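Local atomic coordinates of putative cytoplasmic protein (PDB entry 2Q02), a protein that is of unknown function but folds as a xylose isomerase-like TIM barrel, binds zinc and may act as an isomerase. Residues Gly89-Ala94 with Ala130-Gln135; Arg124-Phe129 with Ser163-Leu168. All blocks are in the same frame, centred on the assembly; numbering follows the deposited sequence.

Contact 1 of 2, residues Gly89-Ala94 with Ala130-Gln135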
ATOM      1  N   GLY A  89      -0.144  18.909   1.780  1.00 44.70           N
ATOM      2  CA  GLY A  89      -0.003  18.888   0.328  1.00 43.61           C
ATOM      3  C   GLY A  89      -0.542  17.609  -0.264  1.00 42.67           C
ATOM      4  O   GLY A  89      -1.203  17.636  -1.285  1.00 42.71           O
ATOM      5  N   LEU A  90      -0.269  16.495   0.403  1.00 44.11           N
ATOM      6  CA  LEU A  90      -0.750  15.191  -0.032  1.00 44.74           C
ATOM      7  C   LEU A  90      -2.245  14.973   0.242  1.00 45.47           C
ATOM      8  O   LEU A  90      -2.914  14.240  -0.507  1.00 45.23           O
ATOM      9  CB  LEU A  90       0.064  14.064   0.602  1.00 44.87           C
ATOM     10  CG  LEU A  90       1.451  13.834   0.008  1.00 47.72           C
ATOM     11  CD1 LEU A  90       2.348  13.016   0.966  1.00 48.11           C
ATOM     12  CD2 LEU A  90       1.365  13.153  -1.364  1.00 50.50           C
ATOM     13  N   LEU A  91      -2.762  15.592   1.313  1.00 45.53           N
ATOM     14  CA  LEU A  91      -4.201  15.607   1.581  1.00 45.30           C
ATOM     15  C   LEU A  91      -4.978  16.399   0.525  1.00 45.84           C
ATOM     16  O   LEU A  91      -6.054  15.971   0.111  1.00 45.36           O
ATOM     17  CB  LEU A  91      -4.483  16.125   2.988  1.00 45.36           C
ATOM     18  CG  LEU A  91      -4.129  15.126   4.105  1.00 45.78           C
ATOM     19  CD1 LEU A  91      -4.076  15.826   5.454  1.00 44.93           C
ATOM     20  CD2 LEU A  91      -5.122  13.933   4.160  1.00 45.59           C
ATOM     21  N   ARG A  92      -4.430  17.527   0.071  1.00 44.79           N
ATOM     22  CA  ARG A  92      -5.006  18.246  -1.081  1.00 45.49           C
ATOM     23  C   ARG A  92      -5.025  17.383  -2.335  1.00 46.02           C
ATOM     24  O   ARG A  92      -6.011  17.406  -3.093  1.00 46.64           O
ATOM     25  CB  ARG A  92      -4.197  19.500  -1.443  1.00 44.57           C
ATOM     26  CG  ARG A  92      -4.363  20.666  -0.528  1.00 44.17           C
ATOM     27  CD  ARG A  92      -3.433  21.809  -0.925  1.00 45.27           C
ATOM     28  NE  ARG A  92      -2.651  22.218   0.242  1.00 54.28           N
ATOM     29  CZ  ARG A  92      -1.327  22.354   0.294  1.00 48.16           C
ATOM     30  NH1 ARG A  92      -0.571  22.164  -0.778  1.00 55.66           N
ATOM     31  NH2 ARG A  92      -0.753  22.713   1.429  1.00 52.21           N
ATOM     32  N   ASP A  93      -3.908  16.687  -2.571  1.00 45.40           N
ATOM     33  CA  ASP A  93      -3.754  15.811  -3.735  1.00 45.47           C
ATOM     34  C   ASP A  93      -4.805  14.708  -3.748  1.00 45.62           C
ATOM     35  O   ASP A  93      -5.389  14.399  -4.787  1.00 45.60           O
ATOM     36  CB  ASP A  93      -2.348  15.176  -3.749  1.00 45.09           C
ATOM     37  CG  ASP A  93      -1.275  16.133  -4.220  1.00 46.54           C
ATOM     38  OD1 ASP A  93      -1.626  17.185  -4.816  1.00 39.31           O
ATOM     39  OD2 ASP A  93      -0.076  15.824  -3.998  1.00 46.73           O
ATOM     40  N   ALA A  94      -5.025  14.119  -2.574  1.00 46.28           N
ATOM     41  CA  ALA A  94      -5.993  13.036  -2.402  1.00 45.87           C
ATOM     42  C   ALA A  94      -7.409  13.557  -2.594  1.00 46.54           C
ATOM     43  O   ALA A  94      -8.201  12.969  -3.347  1.00 47.08           O
ATOM     44  CB  ALA A  94      -5.823  12.360  -1.023  1.00 45.13           C
ATOM     45  N   ALA A 130      -9.539  14.343   8.882  1.00 44.56           N
ATOM     46  CA  ALA A 130     -10.990  14.566   8.956  1.00 44.56           C
ATOM     47  C   ALA A 130     -11.384  15.857   8.257  1.00 45.79           C
ATOM     48  O   ALA A 130     -12.491  16.005   7.689  1.00 44.93           O
ATOM     49  CB  ALA A 130     -11.438  14.639  10.405  1.00 42.93           C
ATOM     50  N   ARG A 131     -10.455  16.796   8.328  1.00 46.28           N
ATOM     51  CA  ARG A 131     -10.597  18.111   7.735  1.00 46.06           C
ATOM     52  C   ARG A 131     -10.559  18.109   6.205  1.00 45.99           C
ATOM     53  O   ARG A 131     -10.920  19.105   5.557  1.00 47.05           O
ATOM     54  CB  ARG A 131      -9.428  18.984   8.241  1.00 46.31           C
ATOM     55  CG  ARG A 131      -9.783  20.392   8.530  1.00 50.61           C
ATOM     56  CD  ARG A 131      -9.180  20.855   9.842  1.00 51.02           C
ATOM     57  NE  ARG A 131      -9.931  20.339  10.969  1.00 53.86           N
ATOM     58  CZ  ARG A 131      -9.446  20.231  12.192  1.00 52.25           C
ATOM     59  NH1 ARG A 131      -8.222  20.623  12.461  1.00 57.95           N
ATOM     60  NH2 ARG A 131     -10.176  19.720  13.149  1.00 53.39           N
ATOM     61  N   TYR A 132     -10.067  17.014   5.637  1.00 45.80           N
ATOM     62  CA  TYR A 132     -10.044  16.815   4.189  1.00 45.19           C
ATOM     63  C   TYR A 132     -10.971  15.663   3.783  1.00 46.17           C
ATOM     64  O   TYR A 132     -11.060  15.326   2.604  1.00 46.95           O
ATOM     65  CB  TYR A 132      -8.622  16.513   3.662  1.00 43.66           C
ATOM     66  CG  TYR A 132      -7.670  17.683   3.734  1.00 44.48           C
ATOM     67  CD1 TYR A 132      -7.098  18.076   4.941  1.00 43.16           C
ATOM     68  CD2 TYR A 132      -7.341  18.400   2.599  1.00 42.81           C
ATOM     69  CE1 TYR A 132      -6.243  19.166   5.009  1.00 43.57           C
ATOM     70  CE2 TYR A 132      -6.475  19.486   2.649  1.00 42.54           C
ATOM     71  CZ  TYR A 132      -5.935  19.869   3.848  1.00 46.68           C
ATOM     72  OH  TYR A 132      -5.095  20.965   3.873  1.00 48.09           O
ATOM     73  N   ASP A 133     -11.658  15.066   4.752  1.00 45.78           N
ATOM     74  CA  ASP A 133     -12.449  13.838   4.539  1.00 46.09           C
ATOM     75  C   ASP A 133     -11.678  12.714   3.835  1.00 45.41           C
ATOM     76  O   ASP A 133     -12.171  12.100   2.906  1.00 44.76           O
ATOM     77  CB  ASP A 133     -13.772  14.117   3.824  1.00 46.40           C
ATOM     78  CG  ASP A 133     -14.750  12.928   3.915  1.00 47.70           C
ATOM     79  OD1 ASP A 133     -14.750  12.260   4.965  1.00 52.12           O
ATOM     80  OD2 ASP A 133     -15.506  12.659   2.949  1.00 55.63           O
ATOM     81  N   ILE A 134     -10.464  12.451   4.314  1.00 45.19           N
ATOM     82  CA  ILE A 134      -9.622  11.382   3.782  1.00 45.03           C
ATOM     83  C   ILE A 134      -9.398  10.351   4.889  1.00 45.04           C
ATOM     84  O   ILE A 134      -9.220  10.715   6.061  1.00 45.28           O
ATOM     85  CB  ILE A 134      -8.263  11.921   3.253  1.00 45.38           C
ATOM     86  CG1 ILE A 134      -8.477  12.958   2.137  1.00 45.46           C
ATOM     87  CG2 ILE A 134      -7.358  10.767   2.784  1.00 44.84           C
ATOM     88  CD1 ILE A 134      -9.204  12.443   0.886  1.00 47.00           C
ATOM     89  N   GLN A 135      -9.428   9.075   4.511  1.00 45.27           N
ATOM     90  CA  GLN A 135      -9.116   7.974   5.426  1.00 46.25           C
ATOM     91  C   GLN A 135      -7.625   7.794   5.532  1.00 45.87           C
ATOM     92  O   GLN A 135      -6.877   8.061   4.595  1.00 46.33           O
ATOM     93  CB  GLN A 135      -9.741   6.656   4.959  1.00 45.73           C
ATOM     94  CG  GLN A 135     -11.285   6.618   5.028  1.00 46.40           C
ATOM     95  CD  GLN A 135     -11.904   5.467   4.234  1.00 50.71           C
ATOM     96  OE1 GLN A 135     -11.219   4.522   3.805  1.00 64.64           O
ATOM     97  NE2 GLN A 135     -13.209   5.551   4.019  1.00 55.54           N
TER
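L91 places its CB over one face of the Y132 ring: the carbon stands 3.6 Å from the ring centroid and only 11° off the ring normal, a CH-pi contact close to the centre of the ring. The two side chains are roughly perpendicular. Y132 carries CG anti to its carbonyl carbon (chi1 -69°), a setting that brings the ring face against the helix. L91 CD1 extends the contact along the CD1-CE1 side of the ring, 3.8 Å from Y132 CD1. R92 runs alongside the ring in the direction Y132 itself points, with its CG 4.0 Å from Y132 CE2, while its backbone N approaches that carbon obliquely. The R92 chain bends at chi3, and one face of its guanidinium, near the rim, lies over G89 CA of the same helix.

Next to the ring contact the packing is purely aliphatic. L91 CD2 meets I134 CB at 3.8 Å as the two side chains run antiparallel to one another, and the CD1 methyl of I134 reaches A94 CB at 3.9 Å. L91 thus divides its branches, CD1 going to the tyrosine and CD2 to the isoleucine. In the TIM barrel this joins two neighbouring outer helices: 89-94 belongs to helix 81-97, whereas residues 130-135 form the turn leading from helix 115-130 into strand 135-138. L91 and I134 also both touch L102 on strand 101-104, on the barrel side of the helices.

No hydrogen bond crosses between the segments. The turn is closed by backbone bonds: D133 leaves the helix with positive phi (51°) in a Schellman motif, one of whose bonds is D133 N to A130 O at 3.2 Å. Y132 and I134, placed on either side of D133 in sequence, both direct their CB toward helix 81-97, whereas D133 points away.

Contact 2 of 2, residues Arg124-Phe129 with Ser163-Leu168; sequences RLSDLF and SPFKVL. With ZN (zinc ion), chain F.
S163 OG donates to S126 OG at 2.8 Å, the one hydrogen bond between segment 124-129 of helix 115-130 and the segment that enters strand 166-170. S126 OG also bonds I122 O, one turn back in its helix, while S163 OG accepts from F165 N at 2.9 Å with an N-H...O angle of 160°, forming an ST turn. A chain of hydrogen bonds therefore runs from F165 N through two hydroxyls to a helix carbonyl. S163 sets OG anti to its own backbone N (chi1 162°), where it can serve both bonds.

Aromatic contacts lie beside this chain. S126 OG sits 3.5 Å above the plane of the F165 ring, over its centre. The rim of that ring, at CZ, comes down over one face of F129, 3.7 Å from F129 CD2; the ring planes stand 57° apart with centroids separated by 5.0 Å, an oblique pair. L125 adds its CB, 4.1 Å from F165 CE2, and L104 of strand 101-104 touches both phenylalanines.

D127, which takes no part in the contact, binds a zinc ion through OD2 at 2.1 Å.

Three hydrogen bonds, one of them shared, involve the two hydroxyls, which probably fixes their directions, and helix 115-130 is joined to the loop that enters strand 166-170 by polar and aromatic contacts together.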
ATOM      1  N   ARG A 124      -3.234  13.578  16.116  1.00 45.06           N
ATOM      2  CA  ARG A 124      -3.111  14.823  15.353  1.00 45.55           C
ATOM      3  C   ARG A 124      -3.452  14.632  13.873  1.00 45.70           C
ATOM      4  O   ARG A 124      -4.142  15.452  13.261  1.00 44.91           O
ATOM      5  CB  ARG A 124      -1.686  15.386  15.462  1.00 45.41           C
ATOM      6  CG  ARG A 124      -1.513  16.677  14.640  1.00 48.00           C
ATOM      7  CD  ARG A 124      -0.245  17.453  14.970  1.00 47.93           C
ATOM      8  NE  ARG A 124      -0.275  18.768  14.326  1.00 49.78           N
ATOM      9  CZ  ARG A 124       0.789  19.547  14.114  1.00 50.03           C
ATOM     10  NH1 ARG A 124       2.017  19.148  14.462  1.00 47.52           N
ATOM     11  NH2 ARG A 124       0.626  20.730  13.516  1.00 43.63           N
ATOM     12  N   LEU A 125      -2.932  13.561  13.292  1.00 45.36           N
ATOM     13  CA  LEU A 125      -3.207  13.255  11.901  1.00 45.92           C
ATOM     14  C   LEU A 125      -4.649  12.839  11.686  1.00 44.88           C
ATOM     15  O   LEU A 125      -5.184  13.084  10.626  1.00 45.27           O
ATOM     16  CB  LEU A 125      -2.271  12.156  11.360  1.00 47.13           C
ATOM     17  CG  LEU A 125      -0.804  12.561  11.139  1.00 49.38           C
ATOM     18  CD1 LEU A 125       0.087  11.341  11.030  1.00 49.18           C
ATOM     19  CD2 LEU A 125      -0.639  13.437   9.919  1.00 46.63           C
ATOM     20  N   SER A 126      -5.284  12.208  12.666  1.00 44.48           N
ATOM     21  CA  SER A 126      -6.691  11.818  12.516  1.00 44.95           C
ATOM     22  C   SER A 126      -7.578  13.063  12.406  1.00 45.49           C
ATOM     23  O   SER A 126      -8.415  13.185  11.500  1.00 44.36           O
ATOM     24  CB  SER A 126      -7.139  10.891  13.641  1.00 43.81           C
ATOM     25  OG  SER A 126      -6.504   9.631  13.464  1.00 45.95           O
ATOM     26  N   ASP A 127      -7.346  14.006  13.313  1.00 46.44           N
ATOM     27  CA  ASP A 127      -8.010  15.314  13.271  1.00 46.17           C
ATOM     28  C   ASP A 127      -7.768  16.045  11.945  1.00 45.67           C
ATOM     29  O   ASP A 127      -8.696  16.583  11.344  1.00 46.23           O
ATOM     30  CB  ASP A 127      -7.518  16.186  14.420  1.00 45.99           C
ATOM     31  CG  ASP A 127      -7.972  15.678  15.745  1.00 49.11           C
ATOM     32  OD1 ASP A 127      -8.787  14.734  15.719  1.00 49.89           O
ATOM     33  OD2 ASP A 127      -7.519  16.211  16.799  1.00 52.13           O
ATOM     34  N   LEU A 128      -6.518  16.067  11.498  1.00 44.89           N
ATOM     35  CA  LEU A 128      -6.159  16.749  10.257  1.00 44.82           C
ATOM     36  C   LEU A 128      -6.795  16.121   9.002  1.00 45.13           C
ATOM     37  O   LEU A 128      -7.285  16.826   8.116  1.00 44.10           O
ATOM     38  CB  LEU A 128      -4.628  16.757  10.096  1.00 43.83           C
ATOM     39  CG  LEU A 128      -4.101  17.501   8.862  1.00 44.62           C
ATOM     40  CD1 LEU A 128      -4.390  19.003   8.968  1.00 43.47           C
ATOM     41  CD2 LEU A 128      -2.635  17.248   8.633  1.00 45.00           C
ATOM     42  N   PHE A 129      -6.754  14.786   8.931  1.00 45.24           N
ATOM     43  CA  PHE A 129      -7.358  14.026   7.824  1.00 44.76           C
ATOM     44  C   PHE A 129      -8.872  14.260   7.731  1.00 44.46           C
ATOM     45  O   PHE A 129      -9.416  14.358   6.640  1.00 43.97           O
ATOM     46  CB  PHE A 129      -7.082  12.518   7.981  1.00 44.80           C
ATOM     47  CG  PHE A 129      -5.744  12.051   7.417  1.00 44.17           C
ATOM     48  CD1 PHE A 129      -4.558  12.704   7.729  1.00 42.97           C
ATOM     49  CD2 PHE A 129      -5.682  10.907   6.627  1.00 41.39           C
ATOM     50  CE1 PHE A 129      -3.358  12.260   7.232  1.00 43.39           C
ATOM     51  CE2 PHE A 129      -4.475  10.446   6.133  1.00 39.23           C
ATOM     52  CZ  PHE A 129      -3.322  11.114   6.422  1.00 43.41           C
ATOM     53  N   SER A 163      -8.673   6.550  17.065  1.00 45.01           N
ATOM     54  CA  SER A 163      -8.650   6.962  15.668  1.00 44.49           C
ATOM     55  C   SER A 163      -9.473   6.035  14.782  1.00 44.70           C
ATOM     56  O   SER A 163      -9.542   4.834  15.019  1.00 44.80           O
ATOM     57  CB  SER A 163      -7.205   6.958  15.175  1.00 45.09           C
ATOM     58  OG  SER A 163      -7.112   6.952  13.751  1.00 45.34           O
ATOM     59  N   PRO A 164     -10.075   6.574  13.722  1.00 44.97           N
ATOM     60  CA  PRO A 164     -10.731   5.723  12.712  1.00 45.46           C
ATOM     61  C   PRO A 164      -9.777   5.095  11.684  1.00 45.40           C
ATOM     62  O   PRO A 164     -10.224   4.345  10.817  1.00 47.39           O
ATOM     63  CB  PRO A 164     -11.625   6.717  11.966  1.00 46.26           C
ATOM     64  CG  PRO A 164     -10.832   8.005  12.023  1.00 43.95           C
ATOM     65  CD  PRO A 164     -10.187   8.004  13.380  1.00 44.24           C
ATOM     66  N   PHE A 165      -8.492   5.419  11.764  1.00 44.57           N
ATOM     67  CA  PHE A 165      -7.491   4.858  10.866  1.00 44.62           C
ATOM     68  C   PHE A 165      -7.469   3.353  10.915  1.00 45.34           C
ATOM     69  O   PHE A 165      -7.923   2.740  11.890  1.00 44.80           O
ATOM     70  CB  PHE A 165      -6.074   5.360  11.191  1.00 45.22           C
ATOM     71  CG  PHE A 165      -5.788   6.789  10.766  1.00 41.44           C
ATOM     72  CD1 PHE A 165      -6.784   7.628  10.251  1.00 43.92           C
ATOM     73  CD2 PHE A 165      -4.506   7.301  10.914  1.00 44.72           C
ATOM     74  CE1 PHE A 165      -6.497   8.939   9.886  1.00 45.41           C
ATOM     75  CE2 PHE A 165      -4.208   8.601  10.540  1.00 42.47           C
ATOM     76  CZ  PHE A 165      -5.199   9.424  10.013  1.00 41.73           C
ATOM     77  N   LYS A 166      -6.961   2.762   9.825  1.00 45.65           N
ATOM     78  CA  LYS A 166      -6.797   1.318   9.725  1.00 45.23           C
ATOM     79  C   LYS A 166      -5.366   0.957   9.316  1.00 45.22           C
ATOM     80  O   LYS A 166      -4.595   1.792   8.865  1.00 44.64           O
ATOM     81  CB  LYS A 166      -7.785   0.738   8.717  1.00 44.49           C
ATOM     82  CG  LYS A 166      -9.227   0.624   9.215  1.00 45.90           C
ATOM     83  CD  LYS A 166     -10.160   0.256   8.070  1.00 44.58           C
ATOM     84  CE  LYS A 166     -11.399  -0.491   8.530  1.00 53.95           C
ATOM     85  NZ  LYS A 166     -12.549   0.381   8.888  1.00 51.85           N
ATOM     86  N   VAL A 167      -5.024  -0.309   9.454  1.00 45.25           N
ATOM     87  CA  VAL A 167      -3.699  -0.767   9.121  1.00 45.61           C
ATOM     88  C   VAL A 167      -3.656  -1.251   7.674  1.00 45.87           C
ATOM     89  O   VAL A 167      -4.604  -1.886   7.186  1.00 45.18           O
ATOM     90  CB  VAL A 167      -3.236  -1.903  10.104  1.00 46.08           C
ATOM     91  CG1 VAL A 167      -2.131  -2.763   9.507  1.00 45.35           C
ATOM     92  CG2 VAL A 167      -2.794  -1.301  11.428  1.00 49.95           C
ATOM     93  N   LEU A 168      -2.547  -0.929   7.004  1.00 45.76           N
ATOM     94  CA  LEU A 168      -2.253  -1.412   5.675  1.00 45.47           C
ATOM     95  C   LEU A 168      -1.267  -2.594   5.808  1.00 45.53           C
ATOM     96  O   LEU A 168      -0.096  -2.426   6.189  1.00 44.10           O
ATOM     97  CB  LEU A 168      -1.644  -0.279   4.854  1.00 45.23           C
ATOM     98  CG  LEU A 168      -1.651  -0.485   3.351  1.00 47.62           C
ATOM     99  CD1 LEU A 168      -1.083   0.784   2.665  1.00 49.46           C
ATOM    100  CD2 LEU A 168      -0.895  -1.781   2.930  1.00 46.42           C
TER
HETATM  101 ZN    ZN F 301      -7.708  15.284  18.640  1.00 56.05          ZN

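Contacts 1 and 2 lie on the same side of the chain's centre, with their own centres 11 Å apart, and their segments alternate along the chain. Helix 115-130 connects them: I134 N probably hydrogen-bonds F129 O at 3.2 Å, while L91 CD1 packs on L128 CD2 and L91 CD2 on F129 CG, both at 3.8 Å. Through F129, the outer layer of contact 1 continues into the aromatic pair of contact 2. Neither contact supplies a ligand of the zinc site formed by E139, D170, H197 and E245; the F165 side chain lies about 10 Å from that of E139. The zinc ion bound by D127 is about 14 Å from the L91 side chain.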